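Local atomic coordinates of BpsB (PgaB), Poly-beta-1,6-N-acetyl-D-glucosamine N-deacetylase (Bordetella bronchiseptica RB50, PDB entry 5BU6), a protein that removes N-acetyl groups from poly-beta-1,6-N-acetyl-D-glucosamine, as a metal-dependent family 4 carbohydrate esterase required for biofilm formation. Residues H154-H159 and R197-T202; E191-V196 and D230-E235. The protein carries 5 engineered substitutions. One frame throughout, in Å; residues are numbered along the deposited sequence.

Contact 1: residues H154-H159 and R197-T202; sequences HSHNLH and RQDLKT. With NI (nickel (II) ion), chain C.
The loop 154-159 comes nearest helix 189-211 where His-156 and Asp-199 face each other, their CA atoms 5.3 Å apart, with no regular secondary structure on the loop side. Asp-199 carries most of the contact. Its carboxylate grips two successive backbone amides: OD1 accepts from His-156 N (2.7 Å) on its syn side, 31° out of the carboxylate plane, while OD2 takes Asn-157 N (2.6 Å) on its syn lone pair. With CG anti to the backbone N (chi1 -171°), the group projects from the helix into the loop. Leu-158 runs alongside it in the opposite direction, its CG 3.5 Å from Asp-199 CG.

The His-156 ring receives Thr-202 CG2 over the middle of one face, a CH-pi contact 3.7 Å from the ring centroid, and its ND1 is hydrogen-bonded to Thr-110 OG1. Within the loop, Ser-155 OG accepts from Leu-158 N (2.9 Å), an ST motif, and separately donates to His-154 O.

The turn fixed in this way lies between two nickel ligands, His-154 NE2 and His-159 NE2, which with Asp-84 make the Asp-His-His site of this esterase family. Asp-199 anchors the intervening segment and acts on the site only indirectly, consistent with a fixed backbone path between the two ligands; two short N-H...O bonds probably stabilise its negative charge.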
loop_
_atom_site.group_PDB
_atom_site.type_symbol
_atom_site.label_atom_id
_atom_site.label_comp_id
_atom_site.label_asym_id
_atom_site.label_seq_id
_atom_site.Cartn_x
_atom_site.Cartn_y
_atom_site.Cartn_z
ATOM N N HIS A 154 -1.652 -3.223 3.996
ATOM C CA HIS A 154 -0.223 -3.018 3.716
ATOM C C HIS A 154 0.577 -4.073 4.475
ATOM O O HIS A 154 1.716 -3.829 4.859
ATOM C CB HIS A 154 0.211 -1.596 4.118
ATOM C CG HIS A 154 1.378 -1.077 3.346
ATOM N ND1 HIS A 154 1.810 -1.652 2.167
ATOM C CD2 HIS A 154 2.215 -0.039 3.588
ATOM C CE1 HIS A 154 2.868 -0.995 1.720
ATOM N NE2 HIS A 154 3.121 0.000 2.554
ATOM N N SER A 155 -0.054 -5.238 4.654
ATOM C CA SER A 155 0.398 -6.398 5.457
ATOM C C SER A 155 0.125 -6.160 6.947
ATOM O O SER A 155 -0.240 -5.067 7.348
ATOM C CB SER A 155 1.882 -6.743 5.246
ATOM O OG SER A 155 2.732 -5.924 6.046
ATOM N N HIS A 156 0.268 -7.207 7.748
ATOM C CA HIS A 156 0.237 -7.073 9.206
ATOM C C HIS A 156 1.630 -6.685 9.681
ATOM O O HIS A 156 1.827 -5.611 10.203
ATOM C CB HIS A 156 -0.227 -8.372 9.886
ATOM C CG HIS A 156 -0.303 -8.286 11.383
ATOM N ND1 HIS A 156 -1.102 -7.376 12.037
ATOM C CD2 HIS A 156 0.329 -8.994 12.349
ATOM C CE1 HIS A 156 -0.965 -7.529 13.342
ATOM N NE2 HIS A 156 -0.096 -8.502 13.560
ATOM N N ASN A 157 2.596 -7.561 9.465
ATOM C CA ASN A 157 3.959 -7.305 9.909
ATOM C C ASN A 157 4.987 -7.683 8.843
ATOM O O ASN A 157 5.985 -8.309 9.130
ATOM C CB ASN A 157 4.226 -8.065 11.209
ATOM C CG ASN A 157 5.490 -7.619 11.907
ATOM O OD1 ASN A 157 5.980 -6.499 11.696
ATOM N ND2 ASN A 157 6.034 -8.497 12.739
ATOM N N LEU A 158 4.734 -7.319 7.591
ATOM C CA LEU A 158 5.719 -7.604 6.544
ATOM C C LEU A 158 6.410 -6.334 6.078
ATOM O O LEU A 158 7.170 -6.361 5.112
ATOM C CB LEU A 158 5.056 -8.288 5.355
ATOM C CG LEU A 158 4.396 -9.621 5.693
ATOM C CD1 LEU A 158 3.724 -10.145 4.448
ATOM C CD2 LEU A 158 5.402 -10.622 6.225
ATOM N N HIS A 159 6.132 -5.222 6.750
ATOM C CA HIS A 159 6.694 -3.935 6.329
ATOM C C HIS A 159 8.045 -3.712 7.018
ATOM O O HIS A 159 8.251 -2.718 7.720
ATOM C CB HIS A 159 5.698 -2.802 6.634
ATOM C CG HIS A 159 5.855 -1.601 5.745
ATOM N ND1 HIS A 159 7.047 -0.926 5.607
ATOM C CD2 HIS A 159 4.964 -0.940 4.972
ATOM C CE1 HIS A 159 6.892 0.085 4.774
ATOM N NE2 HIS A 159 5.636 0.100 4.371
ATOM N N ARG A 197 0.712 -16.216 4.727
ATOM C CA ARG A 197 -0.748 -16.378 4.788
ATOM C C ARG A 197 -1.372 -15.845 6.073
ATOM O O ARG A 197 -2.334 -15.086 6.029
ATOM C CB ARG A 197 -1.146 -17.846 4.637
ATOM C CG ARG A 197 -2.601 -18.006 4.222
ATOM C CD ARG A 197 -2.999 -19.470 4.161
ATOM N NE ARG A 197 -2.329 -20.195 3.087
ATOM C CZ ARG A 197 -1.302 -21.021 3.263
ATOM N NH1 ARG A 197 -0.816 -21.224 4.477
ATOM N NH2 ARG A 197 -0.760 -21.648 2.223
ATOM N N GLN A 198 -0.824 -16.258 7.211
ATOM C CA GLN A 198 -1.318 -15.806 8.504
ATOM C C GLN A 198 -1.223 -14.294 8.629
ATOM O O GLN A 198 -2.135 -13.658 9.150
ATOM C CB GLN A 198 -0.544 -16.483 9.639
ATOM C CG GLN A 198 -1.026 -16.122 11.036
ATOM C CD GLN A 198 -2.294 -16.858 11.439
ATOM O OE1 GLN A 198 -3.383 -16.572 10.937
ATOM N NE2 GLN A 198 -2.158 -17.806 12.361
ATOM N N ASP A 199 -0.130 -13.719 8.130
ATOM C CA ASP A 199 0.021 -12.267 8.118
ATOM C C ASP A 199 -1.119 -11.580 7.368
ATOM O O ASP A 199 -1.753 -10.675 7.898
ATOM C CB ASP A 199 1.351 -11.870 7.488
ATOM C CG ASP A 199 1.645 -10.393 7.648
ATOM O OD1 ASP A 199 1.084 -9.591 6.865
ATOM O OD2 ASP A 199 2.426 -10.036 8.559
ATOM N N LEU A 200 -1.379 -12.005 6.133
ATOM C CA LEU A 200 -2.425 -11.354 5.350
ATOM C C LEU A 200 -3.795 -11.560 5.993
ATOM O O LEU A 200 -4.613 -10.634 6.033
ATOM C CB LEU A 200 -2.429 -11.879 3.905
ATOM C CG LEU A 200 -1.129 -11.625 3.140
ATOM C CD1 LEU A 200 -1.210 -12.107 1.697
ATOM C CD2 LEU A 200 -0.770 -10.157 3.200
ATOM N N LYS A 201 -4.050 -12.778 6.471
ATOM C CA LYS A 201 -5.322 -13.106 7.107
ATOM C C LYS A 201 -5.546 -12.227 8.341
ATOM O O LYS A 201 -6.627 -11.678 8.545
ATOM C CB LYS A 201 -5.368 -14.584 7.514
ATOM C CG LYS A 201 -6.748 -15.069 7.956
ATOM C CD LYS A 201 -6.667 -16.345 8.797
ATOM C CE LYS A 201 -5.777 -17.413 8.164
ATOM N NZ LYS A 201 -6.404 -18.100 6.995
ATOM N N THR A 202 -4.515 -12.105 9.167
ATOM C CA THR A 202 -4.587 -11.231 10.330
ATOM C C THR A 202 -4.903 -9.773 9.962
ATOM O O THR A 202 -5.770 -9.157 10.593
ATOM C CB THR A 202 -3.277 -11.300 11.146
ATOM O OG1 THR A 202 -3.065 -12.649 11.567
ATOM C CG2 THR A 202 -3.344 -10.410 12.392
HETATM NI NI NI C . 4.780 1.379 2.976
HETATM O O HOH W 1 4.005 2.835 1.634
HETATM O O HOH W 2 6.340 2.867 3.201
#

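Contact 2: residues E191-V196 and D230-E235; sequences EYRARV and DQVAAE
Arg-193 reaches from helix 189-211 to Gln-231 on helix 227-235, across segments whose axes approach to 9.8 Å and cross at -47°. The arginine CB, the start of its path, lies 4.1 Å from Val-232 CG2, and CG continues past the same methyl. Because CG stands anti to the carbonyl carbon and the chain is extended from there to NE, the guanidinium is delivered beyond the valine to the neighbouring helix. CZ comes within 3.3 Å of Gln-231 OE1. At the tip, NH2 donates to this oxygen at an N-H...O angle of 160°, though the modelled 2.5 Å between NH2 and OE1 is very short and its exact value doubtful; Asp-228 OD1 is a second, charged partner of NH2. The acceptor sits at the guanidinium edge, near its plane, although the guanidinium and amide planes are turned 59° apart. NH1 comes 3.1 Å from Gln-231 NE2, two donors close but not bonded, and forms a long, weak salt bridge with Glu-235 OE2 at 3.9 Å; Glu-235 OE1 pairs with Arg-197.

Closer to the helix backbones, Val-232 points toward helix 189-211 and splits its two methyls between neighbours. CG2 rests near Arg-193 O, whereas CG1 meets Val-196 CG1 at 4.0 Å, forming the apolar part of the interface.

The contact thus joins two helices by a buried valine pair bordered by a solvent-accessible polar cluster. One guanidinium engages Gln-231, Asp-228 and, more loosely, Glu-235, so its positive charge is probably offset by the two acids, and binding through NH2 should limit its rotation.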
loop_
_atom_site.group_PDB
_atom_site.type_symbol
_atom_site.label_atom_id
_atom_site.label_comp_id
_atom_site.label_asym_id
_atom_site.label_seq_id
_atom_site.Cartn_x
_atom_site.Cartn_y
_atom_site.Cartn_z
ATOM N N GLU A 191 6.589 -23.516 5.747
ATOM C CA GLU A 191 6.719 -22.508 6.806
ATOM C C GLU A 191 6.582 -21.089 6.262
ATOM O O GLU A 191 5.885 -20.237 6.838
ATOM C CB GLU A 191 8.066 -22.654 7.523
ATOM C CG GLU A 191 8.240 -23.956 8.286
ATOM C CD GLU A 191 9.661 -24.152 8.797
ATOM O OE1 GLU A 191 10.575 -23.448 8.321
ATOM O OE2 GLU A 191 9.864 -25.012 9.679
ATOM N N TYR A 192 7.253 -20.835 5.145
ATOM C CA TYR A 192 7.218 -19.522 4.511
ATOM C C TYR A 192 5.807 -19.133 4.076
ATOM O O TYR A 192 5.327 -18.043 4.394
ATOM C CB TYR A 192 8.167 -19.517 3.314
ATOM C CG TYR A 192 8.028 -18.347 2.389
ATOM C CD1 TYR A 192 8.130 -17.039 2.854
ATOM C CD2 TYR A 192 7.839 -18.549 1.032
ATOM C CE1 TYR A 192 8.011 -15.959 1.979
ATOM C CE2 TYR A 192 7.732 -17.498 0.161
ATOM C CZ TYR A 192 7.815 -16.204 0.631
ATOM O OH TYR A 192 7.713 -15.173 -0.268
ATOM N N ARG A 193 5.139 -20.036 3.365
ATOM C CA ARG A 193 3.768 -19.791 2.917
ATOM C C ARG A 193 2.853 -19.523 4.098
ATOM O O ARG A 193 2.052 -18.585 4.069
ATOM C CB ARG A 193 3.244 -20.990 2.113
ATOM C CG ARG A 193 3.699 -21.013 0.671
ATOM C CD ARG A 193 3.251 -22.298 -0.054
ATOM N NE ARG A 193 3.424 -22.148 -1.491
ATOM C CZ ARG A 193 2.470 -21.729 -2.318
ATOM N NH1 ARG A 193 1.263 -21.441 -1.848
ATOM N NH2 ARG A 193 2.721 -21.609 -3.616
ATOM N N ALA A 194 2.983 -20.349 5.133
ATOM C CA ALA A 194 2.175 -20.213 6.350
ATOM C C ALA A 194 2.353 -18.840 7.010
ATOM O O ALA A 194 1.374 -18.198 7.408
ATOM C CB ALA A 194 2.514 -21.314 7.330
ATOM N N ARG A 195 3.599 -18.387 7.127
ATOM C CA ARG A 195 3.857 -17.085 7.735
ATOM C C ARG A 195 3.188 -15.972 6.934
ATOM O O ARG A 195 2.472 -15.138 7.502
ATOM C CB ARG A 195 5.368 -16.836 7.864
ATOM C CG ARG A 195 5.755 -15.474 8.452
ATOM C CD ARG A 195 7.267 -15.394 8.759
ATOM N NE ARG A 195 8.099 -15.605 7.569
ATOM C CZ ARG A 195 8.349 -14.667 6.657
ATOM N NH1 ARG A 195 7.846 -13.451 6.800
ATOM N NH2 ARG A 195 9.109 -14.940 5.606
ATOM N N VAL A 196 3.393 -15.949 5.619
ATOM C CA VAL A 196 2.784 -14.901 4.807
ATOM C C VAL A 196 1.253 -14.999 4.817
ATOM O O VAL A 196 0.569 -13.979 4.913
ATOM C CB VAL A 196 3.277 -14.938 3.354
ATOM C CG1 VAL A 196 2.543 -13.920 2.526
ATOM C CG2 VAL A 196 4.791 -14.702 3.299
ATOM N N ASP A 230 1.614 -14.347 -4.148
ATOM C CA ASP A 230 0.410 -14.051 -4.921
ATOM C C ASP A 230 -0.609 -15.172 -4.750
ATOM O O ASP A 230 -1.809 -14.927 -4.642
ATOM C CB ASP A 230 0.747 -13.837 -6.395
ATOM C CG ASP A 230 1.583 -12.571 -6.617
ATOM O OD1 ASP A 230 1.609 -11.718 -5.703
ATOM O OD2 ASP A 230 2.215 -12.432 -7.682
ATOM N N GLN A 231 -0.119 -16.400 -4.692
ATOM C CA GLN A 231 -0.990 -17.558 -4.521
ATOM C C GLN A 231 -1.642 -17.543 -3.143
ATOM O O GLN A 231 -2.826 -17.818 -2.986
ATOM C CB GLN A 231 -0.193 -18.840 -4.716
ATOM C CG GLN A 231 -1.033 -20.090 -4.656
ATOM C CD GLN A 231 -0.178 -21.338 -4.695
ATOM O OE1 GLN A 231 0.922 -21.331 -5.256
ATOM N NE2 GLN A 231 -0.666 -22.416 -4.086
ATOM N N VAL A 232 -0.849 -17.200 -2.141
ATOM C CA VAL A 232 -1.319 -17.134 -0.776
ATOM C C VAL A 232 -2.308 -15.972 -0.580
ATOM O O VAL A 232 -3.303 -16.108 0.121
ATOM C CB VAL A 232 -0.115 -16.996 0.183
ATOM C CG1 VAL A 232 -0.500 -16.283 1.421
ATOM C CG2 VAL A 232 0.479 -18.362 0.481
ATOM N N ALA A 233 -2.037 -14.831 -1.203
ATOM C CA ALA A 233 -2.971 -13.703 -1.157
ATOM C C ALA A 233 -4.329 -14.125 -1.730
ATOM O O ALA A 233 -5.377 -13.776 -1.192
ATOM C CB ALA A 233 -2.410 -12.516 -1.925
ATOM N N ALA A 234 -4.296 -14.873 -2.822
ATOM C CA ALA A 234 -5.518 -15.392 -3.443
ATOM C C ALA A 234 -6.299 -16.307 -2.497
ATOM O O ALA A 234 -7.528 -16.271 -2.464
ATOM C CB ALA A 234 -5.188 -16.128 -4.710
ATOM N N GLU A 235 -5.580 -17.115 -1.721
ATOM C CA GLU A 235 -6.221 -18.038 -0.785
ATOM C C GLU A 235 -6.987 -17.288 0.293
ATOM O O GLU A 235 -8.032 -17.752 0.738
ATOM C CB GLU A 235 -5.197 -18.971 -0.126
ATOM C CG GLU A 235 -4.546 -19.964 -1.072
ATOM C CD GLU A 235 -3.332 -20.633 -0.461
ATOM O OE1 GLU A 235 -3.139 -20.518 0.768
ATOM O OE2 GLU A 235 -2.564 -21.263 -1.213
#

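Overall arrangement
Both contacts draw on helix 189-211: contact 2 uses its earlier turns against helix 227-235, and contact 1 the turns that follow against the metal-binding loop. Contact 1 lies nearer the centre of the chain, about 12 Å away against about 18 Å, and its polar core is a carboxylate clasping amides of the loop that carries two nickel ligands. In contact 2 the charged groups gather toward the surface, and the buried part is apolar. The two touch directly. Arg-197 NE and Glu-235 OE1 form a salt bridge of 2.5 Å, Leu-200 packs on Ala-233, and Leu-158 reaches Arg-195, so the shared helix physically connects loop 154-159 with helix 227-235.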